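Local coordinates for protein carboxylase (Deinococcus radiodurans, PDB 5H80) that probably carries out the ATP-dependent carboxylation of biotin, as the biotin carboxylase domain of a single-chain bacterial carboxylase, at residues A432-P435 and G436-Q440; P273-P276 and Q277-T281. All coordinates share one frame; numbering follows the deposited sequence.

Contact 1: A432-P435 and G436-Q440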
ATOM      1  N   ALA A 432      -6.622  12.586 -10.023  1.00 32.49           N
ATOM      2  CA  ALA A 432      -6.120  13.894  -9.514  1.00 39.25           C
ATOM      3  C   ALA A 432      -7.107  14.640  -8.650  1.00 37.54           C
ATOM      4  O   ALA A 432      -6.689  15.573  -7.942  1.00 31.30           O
ATOM      5  CB  ALA A 432      -5.766  14.819 -10.684  1.00 42.59           C
ATOM      6  N   ALA A 433      -8.378  14.318  -8.781  1.00 31.86           N
ATOM      7  CA  ALA A 433      -9.447  15.062  -8.172  1.00 28.85           C
ATOM      8  C   ALA A 433      -9.585  14.885  -6.601  1.00 22.84           C
ATOM      9  O   ALA A 433      -9.853  13.829  -6.057  1.00 22.86           O
ATOM     10  CB  ALA A 433     -10.803  14.873  -8.924  1.00 32.24           C
ATOM     11  N   LEU A 434      -9.314  15.968  -5.845  1.00 24.86           N
ATOM     12  CA  LEU A 434      -9.377  15.901  -4.356  1.00 24.01           C
ATOM     13  C   LEU A 434     -10.605  15.271  -3.653  1.00 23.21           C
ATOM     14  O   LEU A 434     -10.458  14.503  -2.708  1.00 23.54           O
ATOM     15  CB  LEU A 434      -9.027  17.320  -3.745  1.00 24.86           C
ATOM     16  CG  LEU A 434      -9.114  17.578  -2.230  1.00 26.41           C
ATOM     17  CD1 LEU A 434      -7.986  16.875  -1.515  1.00 25.59           C
ATOM     18  CD2 LEU A 434      -8.974  19.070  -1.845  1.00 24.96           C
ATOM     19  N   PRO A 435     -11.852  15.653  -4.052  1.00 24.07           N
ATOM     20  CA  PRO A 435     -13.025  15.092  -3.389  1.00 26.41           C
ATOM     21  C   PRO A 435     -13.057  13.548  -3.337  1.00 26.07           C
ATOM     22  O   PRO A 435     -13.327  12.954  -2.286  1.00 25.36           O
ATOM     23  CB  PRO A 435     -14.165  15.696  -4.178  1.00 25.60           C
ATOM     24  CG  PRO A 435     -13.659  17.002  -4.695  1.00 26.24           C
ATOM     25  CD  PRO A 435     -12.269  16.653  -5.070  1.00 24.15           C
ATOM     26  N   GLY A 436     -12.649  12.920  -4.413  1.00 22.49           N
ATOM     27  CA  GLY A 436     -12.525  11.445  -4.485  1.00 23.62           C
ATOM     28  C   GLY A 436     -11.519  10.781  -3.468  1.00 22.98           C
ATOM     29  O   GLY A 436     -11.823   9.780  -2.753  1.00 25.22           O
ATOM     30  N   LEU A 437     -10.420  11.536  -3.249  1.00 21.56           N
ATOM     31  CA  LEU A 437      -9.432  11.185  -2.259  1.00 21.93           C
ATOM     32  C   LEU A 437     -10.021  11.345  -0.818  1.00 23.36           C
ATOM     33  O   LEU A 437      -9.883  10.424  -0.041  1.00 24.89           O
ATOM     34  CB  LEU A 437      -8.137  12.072  -2.385  1.00 21.44           C
ATOM     35  CG  LEU A 437      -7.052  11.722  -1.333  1.00 23.44           C
ATOM     36  CD1 LEU A 437      -6.505  10.321  -1.458  1.00 26.11           C
ATOM     37  CD2 LEU A 437      -5.888  12.772  -1.384  1.00 24.19           C
ATOM     38  N   LEU A 438     -10.693  12.449  -0.522  1.00 20.47           N
ATOM     39  CA  LEU A 438     -11.304  12.624   0.760  1.00 20.87           C
ATOM     40  C   LEU A 438     -12.371  11.528   1.150  1.00 25.45           C
ATOM     41  O   LEU A 438     -12.445  11.113   2.288  1.00 25.35           O
ATOM     42  CB  LEU A 438     -11.880  13.996   0.827  1.00 23.10           C
ATOM     43  CG  LEU A 438     -10.829  15.056   0.631  1.00 23.10           C
ATOM     44  CD1 LEU A 438     -11.702  16.245   0.434  1.00 23.74           C
ATOM     45  CD2 LEU A 438      -9.894  15.238   1.840  1.00 28.14           C
ATOM     46  N   ARG A 439     -13.188  11.125   0.153  1.00 24.88           N
ATOM     47  CA  ARG A 439     -14.267  10.120   0.230  1.00 26.64           C
ATOM     48  C   ARG A 439     -13.567   8.791   0.559  1.00 24.01           C
ATOM     49  O   ARG A 439     -13.964   8.105   1.516  1.00 21.92           O
ATOM     50  CB  ARG A 439     -15.088  10.020  -1.104  1.00 26.06           C
ATOM     51  CG  ARG A 439     -16.072  11.141  -1.377  1.00 30.77           C
ATOM     52  CD  ARG A 439     -16.462  11.284  -2.877  1.00 34.99           C
ATOM     53  NE  ARG A 439     -17.202  12.548  -3.099  1.00 37.35           N
ATOM     54  CZ  ARG A 439     -17.179  13.258  -4.249  1.00 39.16           C
ATOM     55  NH1 ARG A 439     -16.472  12.829  -5.290  1.00 41.46           N
ATOM     56  NH2 ARG A 439     -17.884  14.416  -4.361  1.00 45.23           N
ATOM     57  N   GLN A 440     -12.508   8.454  -0.138  1.00 21.48           N
ATOM     58  CA  GLN A 440     -11.728   7.232   0.119  1.00 24.36           C
ATOM     59  C   GLN A 440     -11.145   7.194   1.500  1.00 21.75           C
ATOM     60  O   GLN A 440     -11.174   6.182   2.183  1.00 20.95           O
ATOM     61  CB  GLN A 440     -10.659   7.113  -0.918  1.00 29.13           C
ATOM     62  CG  GLN A 440      -9.910   5.794  -0.957  1.00 29.65           C
ATOM     63  CD  GLN A 440      -8.816   5.780  -2.063  1.00 38.92           C
ATOM     64  OE1 GLN A 440      -9.009   6.358  -3.149  1.00 40.17           O
ATOM     65  NE2 GLN A 440      -7.676   5.117  -1.795  1.00 31.34           N
TER

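Contact 2: P273-P276 and Q277-T281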
ATOM      1  N   PRO A 273      -2.874  20.318  -2.684  1.00 21.68           N
ATOM      2  CA  PRO A 273      -4.023  20.521  -3.650  1.00 25.24           C
ATOM      3  C   PRO A 273      -4.116  21.891  -4.212  1.00 24.46           C
ATOM      4  O   PRO A 273      -3.880  22.883  -3.488  1.00 21.69           O
ATOM      5  CB  PRO A 273      -5.246  20.041  -2.913  1.00 26.43           C
ATOM      6  CG  PRO A 273      -4.755  19.344  -1.671  1.00 24.62           C
ATOM      7  CD  PRO A 273      -3.345  19.779  -1.382  1.00 22.47           C
ATOM      8  N   HIS A 274      -4.379  22.014  -5.537  1.00 26.70           N
ATOM      9  CA  HIS A 274      -4.720  23.313  -6.126  1.00 27.00           C
ATOM     10  C   HIS A 274      -3.550  24.306  -6.020  1.00 29.60           C
ATOM     11  O   HIS A 274      -3.759  25.431  -5.522  1.00 34.69           O
ATOM     12  CB  HIS A 274      -6.002  23.908  -5.488  1.00 26.65           C
ATOM     13  CG  HIS A 274      -7.194  23.061  -5.662  1.00 25.12           C
ATOM     14  ND1 HIS A 274      -7.522  22.538  -6.896  1.00 31.20           N
ATOM     15  CD2 HIS A 274      -8.092  22.562  -4.787  1.00 28.72           C
ATOM     16  CE1 HIS A 274      -8.611  21.800  -6.781  1.00 31.36           C
ATOM     17  NE2 HIS A 274      -8.924  21.725  -5.502  1.00 30.17           N
ATOM     18  N   LEU A 275      -2.325  23.801  -6.155  1.00 24.11           N
ATOM     19  CA  LEU A 275      -1.127  24.597  -6.127  1.00 23.79           C
ATOM     20  C   LEU A 275      -0.583  24.890  -7.502  1.00 25.18           C
ATOM     21  O   LEU A 275      -0.124  23.973  -8.243  1.00 26.27           O
ATOM     22  CB  LEU A 275      -0.059  23.858  -5.352  1.00 21.85           C
ATOM     23  CG  LEU A 275       1.252  24.679  -4.983  1.00 22.21           C
ATOM     24  CD1 LEU A 275       1.037  25.930  -4.121  1.00 24.41           C
ATOM     25  CD2 LEU A 275       2.361  23.825  -4.401  1.00 24.65           C
ATOM     26  N   PRO A 276      -0.506  26.170  -7.872  1.00 25.26           N
ATOM     27  CA  PRO A 276       0.026  26.430  -9.208  1.00 23.71           C
ATOM     28  C   PRO A 276       1.524  26.057  -9.327  1.00 20.52           C
ATOM     29  O   PRO A 276       2.343  26.287  -8.351  1.00 23.49           O
ATOM     30  CB  PRO A 276      -0.042  27.950  -9.329  1.00 25.22           C
ATOM     31  CG  PRO A 276      -1.139  28.308  -8.428  1.00 23.03           C
ATOM     32  CD  PRO A 276      -0.859  27.430  -7.203  1.00 22.19           C
ATOM     33  N   GLN A 277       1.896  25.481 -10.455  1.00 25.55           N
ATOM     34  CA  GLN A 277       3.266  25.068 -10.672  1.00 24.70           C
ATOM     35  C   GLN A 277       4.337  26.123 -10.413  1.00 25.21           C
ATOM     36  O   GLN A 277       5.384  25.794  -9.953  1.00 25.68           O
ATOM     37  CB  GLN A 277       3.525  24.478 -12.053  1.00 23.83           C
ATOM     38  CG  GLN A 277       4.813  23.871 -12.274  1.00 25.26           C
ATOM     39  CD  GLN A 277       5.209  22.755 -11.267  1.00 24.68           C
ATOM     40  OE1 GLN A 277       6.259  22.831 -10.695  1.00 26.52           O
ATOM     41  NE2 GLN A 277       4.405  21.692 -11.160  1.00 26.41           N
ATOM     42  N   ALA A 278       4.072  27.350 -10.836  1.00 25.10           N
ATOM     43  CA  ALA A 278       5.004  28.465 -10.615  1.00 26.01           C
ATOM     44  C   ALA A 278       5.280  28.556  -9.086  1.00 25.15           C
ATOM     45  O   ALA A 278       6.498  28.762  -8.720  1.00 28.84           O
ATOM     46  CB  ALA A 278       4.341  29.749 -11.121  1.00 29.53           C
ATOM     47  N   VAL A 279       4.311  28.288  -8.199  1.00 27.29           N
ATOM     48  CA  VAL A 279       4.521  28.436  -6.739  1.00 28.15           C
ATOM     49  C   VAL A 279       5.315  27.221  -6.294  1.00 26.32           C
ATOM     50  O   VAL A 279       6.198  27.333  -5.453  1.00 25.23           O
ATOM     51  CB  VAL A 279       3.204  28.497  -5.911  1.00 26.36           C
ATOM     52  CG1 VAL A 279       3.454  28.650  -4.393  1.00 24.28           C
ATOM     53  CG2 VAL A 279       2.327  29.698  -6.400  1.00 29.01           C
ATOM     54  N   ARG A 280       4.857  26.034  -6.735  1.00 22.17           N
ATOM     55  CA  ARG A 280       5.655  24.825  -6.538  1.00 27.42           C
ATOM     56  C   ARG A 280       7.116  24.991  -6.876  1.00 21.58           C
ATOM     57  O   ARG A 280       7.917  24.613  -6.025  1.00 20.68           O
ATOM     58  CB  ARG A 280       5.005  23.632  -7.235  1.00 23.35           C
ATOM     59  CG  ARG A 280       5.814  22.349  -7.108  1.00 25.71           C
ATOM     60  CD  ARG A 280       5.216  21.030  -7.607  1.00 21.19           C
ATOM     61  NE  ARG A 280       3.970  20.668  -6.982  1.00 22.59           N
ATOM     62  CZ  ARG A 280       2.753  20.865  -7.477  1.00 20.98           C
ATOM     63  NH1 ARG A 280       2.559  21.345  -8.745  1.00 24.91           N
ATOM     64  NH2 ARG A 280       1.725  20.572  -6.768  1.00 24.59           N
ATOM     65  N   THR A 281       7.476  25.493  -8.074  1.00 22.00           N
ATOM     66  CA  THR A 281       8.820  25.486  -8.502  1.00 24.95           C
ATOM     67  C   THR A 281       9.547  26.518  -7.634  1.00 21.72           C
ATOM     68  O   THR A 281      10.704  26.284  -7.348  1.00 24.84           O
ATOM     69  CB  THR A 281       9.149  25.704 -10.000  1.00 31.30           C
ATOM     70  OG1 THR A 281       9.828  26.928 -10.252  1.00 46.82           O
ATOM     71  CG2 THR A 281       8.238  25.295 -10.828  1.00 22.00           C
TER
HETATM   72  O   HOH W   1      -1.376  20.847  -6.924  1.00 33.26           O
HETATM   73  O   HOH W   2      -0.110  21.797  -9.824  1.00 40.01           O

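Contact 1: A432-P435 and G436-Q440
Leu-434 and Leu-438, one turn apart at the start of helix 434-446, make the tight half of this contact. Their side chains cross at a slant, with CG of Leu-434 3.9 Å from CD1 of Leu-438 and CD1 of Leu-434 4.0 Å from CG of Leu-438. Leu-438 gets there because its CG stands opposite its own carbonyl carbon (chi1 -59°), which lays the isobutyl group back along the turn, beside the carbonyl oxygen of Leu-434. That oxygen takes the N-H of Leu-438 at 3.0 Å in a nearly straight bond (166°). Both leucines are buried and pack on Phe-269 of strand 264-270. Leu-437 leaves the helix in another direction, to lie on Val-427 and Val-369 of the same antiparallel sheet.

The other side of the turn is looser and lies toward the surface, where Pro-435 and Arg-439 also touch a crystal neighbour. Here N of Arg-439 bonds to O of Pro-435 at 3.1 Å, while the extended arginine chain runs past that oxygen and brings one face of its guanidinium against CB of Pro-435. That CB is offset toward the rim of the group, 3.8 Å from NH1 of Arg-439. This is a van der Waals contact at the surface.

Proline suits the first turn of a helix, where its missing N-H costs no intrahelical bond. Ala-433, at the N-cap position, sends its carbonyl oxygen to NE2 of Gln-367. The chemistry is thus that of an amphipathic helix start: leucines fasten it to the sheet, and the proline-arginine flank stays at the surface.

Contact 2: P273-P276 and Q277-T281
The guanidinium of Arg-280 is turned so that CD2 of Leu-275 lies over one face, while two waters sit at its edge, in plane. Water 1 accepts from NH2 of Arg-280 at 3.1 Å and from the backbone N of Leu-275; water 2 accepts from NH1 of Arg-280 and donates to O of Leu-275 at 2.7 Å. Both polar backbone groups of Leu-275 are therefore tied to one arginine through water. A bend at chi3 (-59°) folds the end of the arginine back toward the loop, and NE forms a salt bridge with Glu-254.

Leu-275 also divides its two methyls between neighbouring helix residues. CD1 meets CG1 of Val-279 at 3.6 Å, the side chains crossing at about a right angle, and CD2 touches CB of Arg-280 at 3.9 Å. Pro-276 lies side by side with Val-279, pointing the same way, its CD 4.0 Å from CG2 of the valine.

Pro-276 occupies the N-cap position, and its carbonyl oxygen accepts twice: from N of Arg-280 in the carbonyl plane, nearly straight (166°), and from N of Val-279 at 2.8 Å, above that plane and more bent.

The contact lies where the loop after strand 264-270 passes into helix 277-293, with Trp-253 and Glu-254 of strand 249-256 against Arg-280 and Pro-363 from a loop beside it.

In the fold
Contact 2 comes first along the chain and contact 1 some 150 residues later, yet their centres lie about 18 Å apart. They meet directly where CD2 of Leu-434 packs on CB of Pro-273 at 4.0 Å, and Tyr-472 touches both of these residues. Strand 264-270 connects the two: it carries Phe-269, on which Leu-434 and Leu-438 pack, and leads into the loop of contact 2. Each contact opens a helix, one in the range of the ATP-binding family, the other in that of the C-terminal biotin carboxylase family. Neither touches another chain of the assembly. An ethanediol, probably from the crystallisation liquor, comes within about 3 Å, nearest atoms, of the Pro-276 side chain.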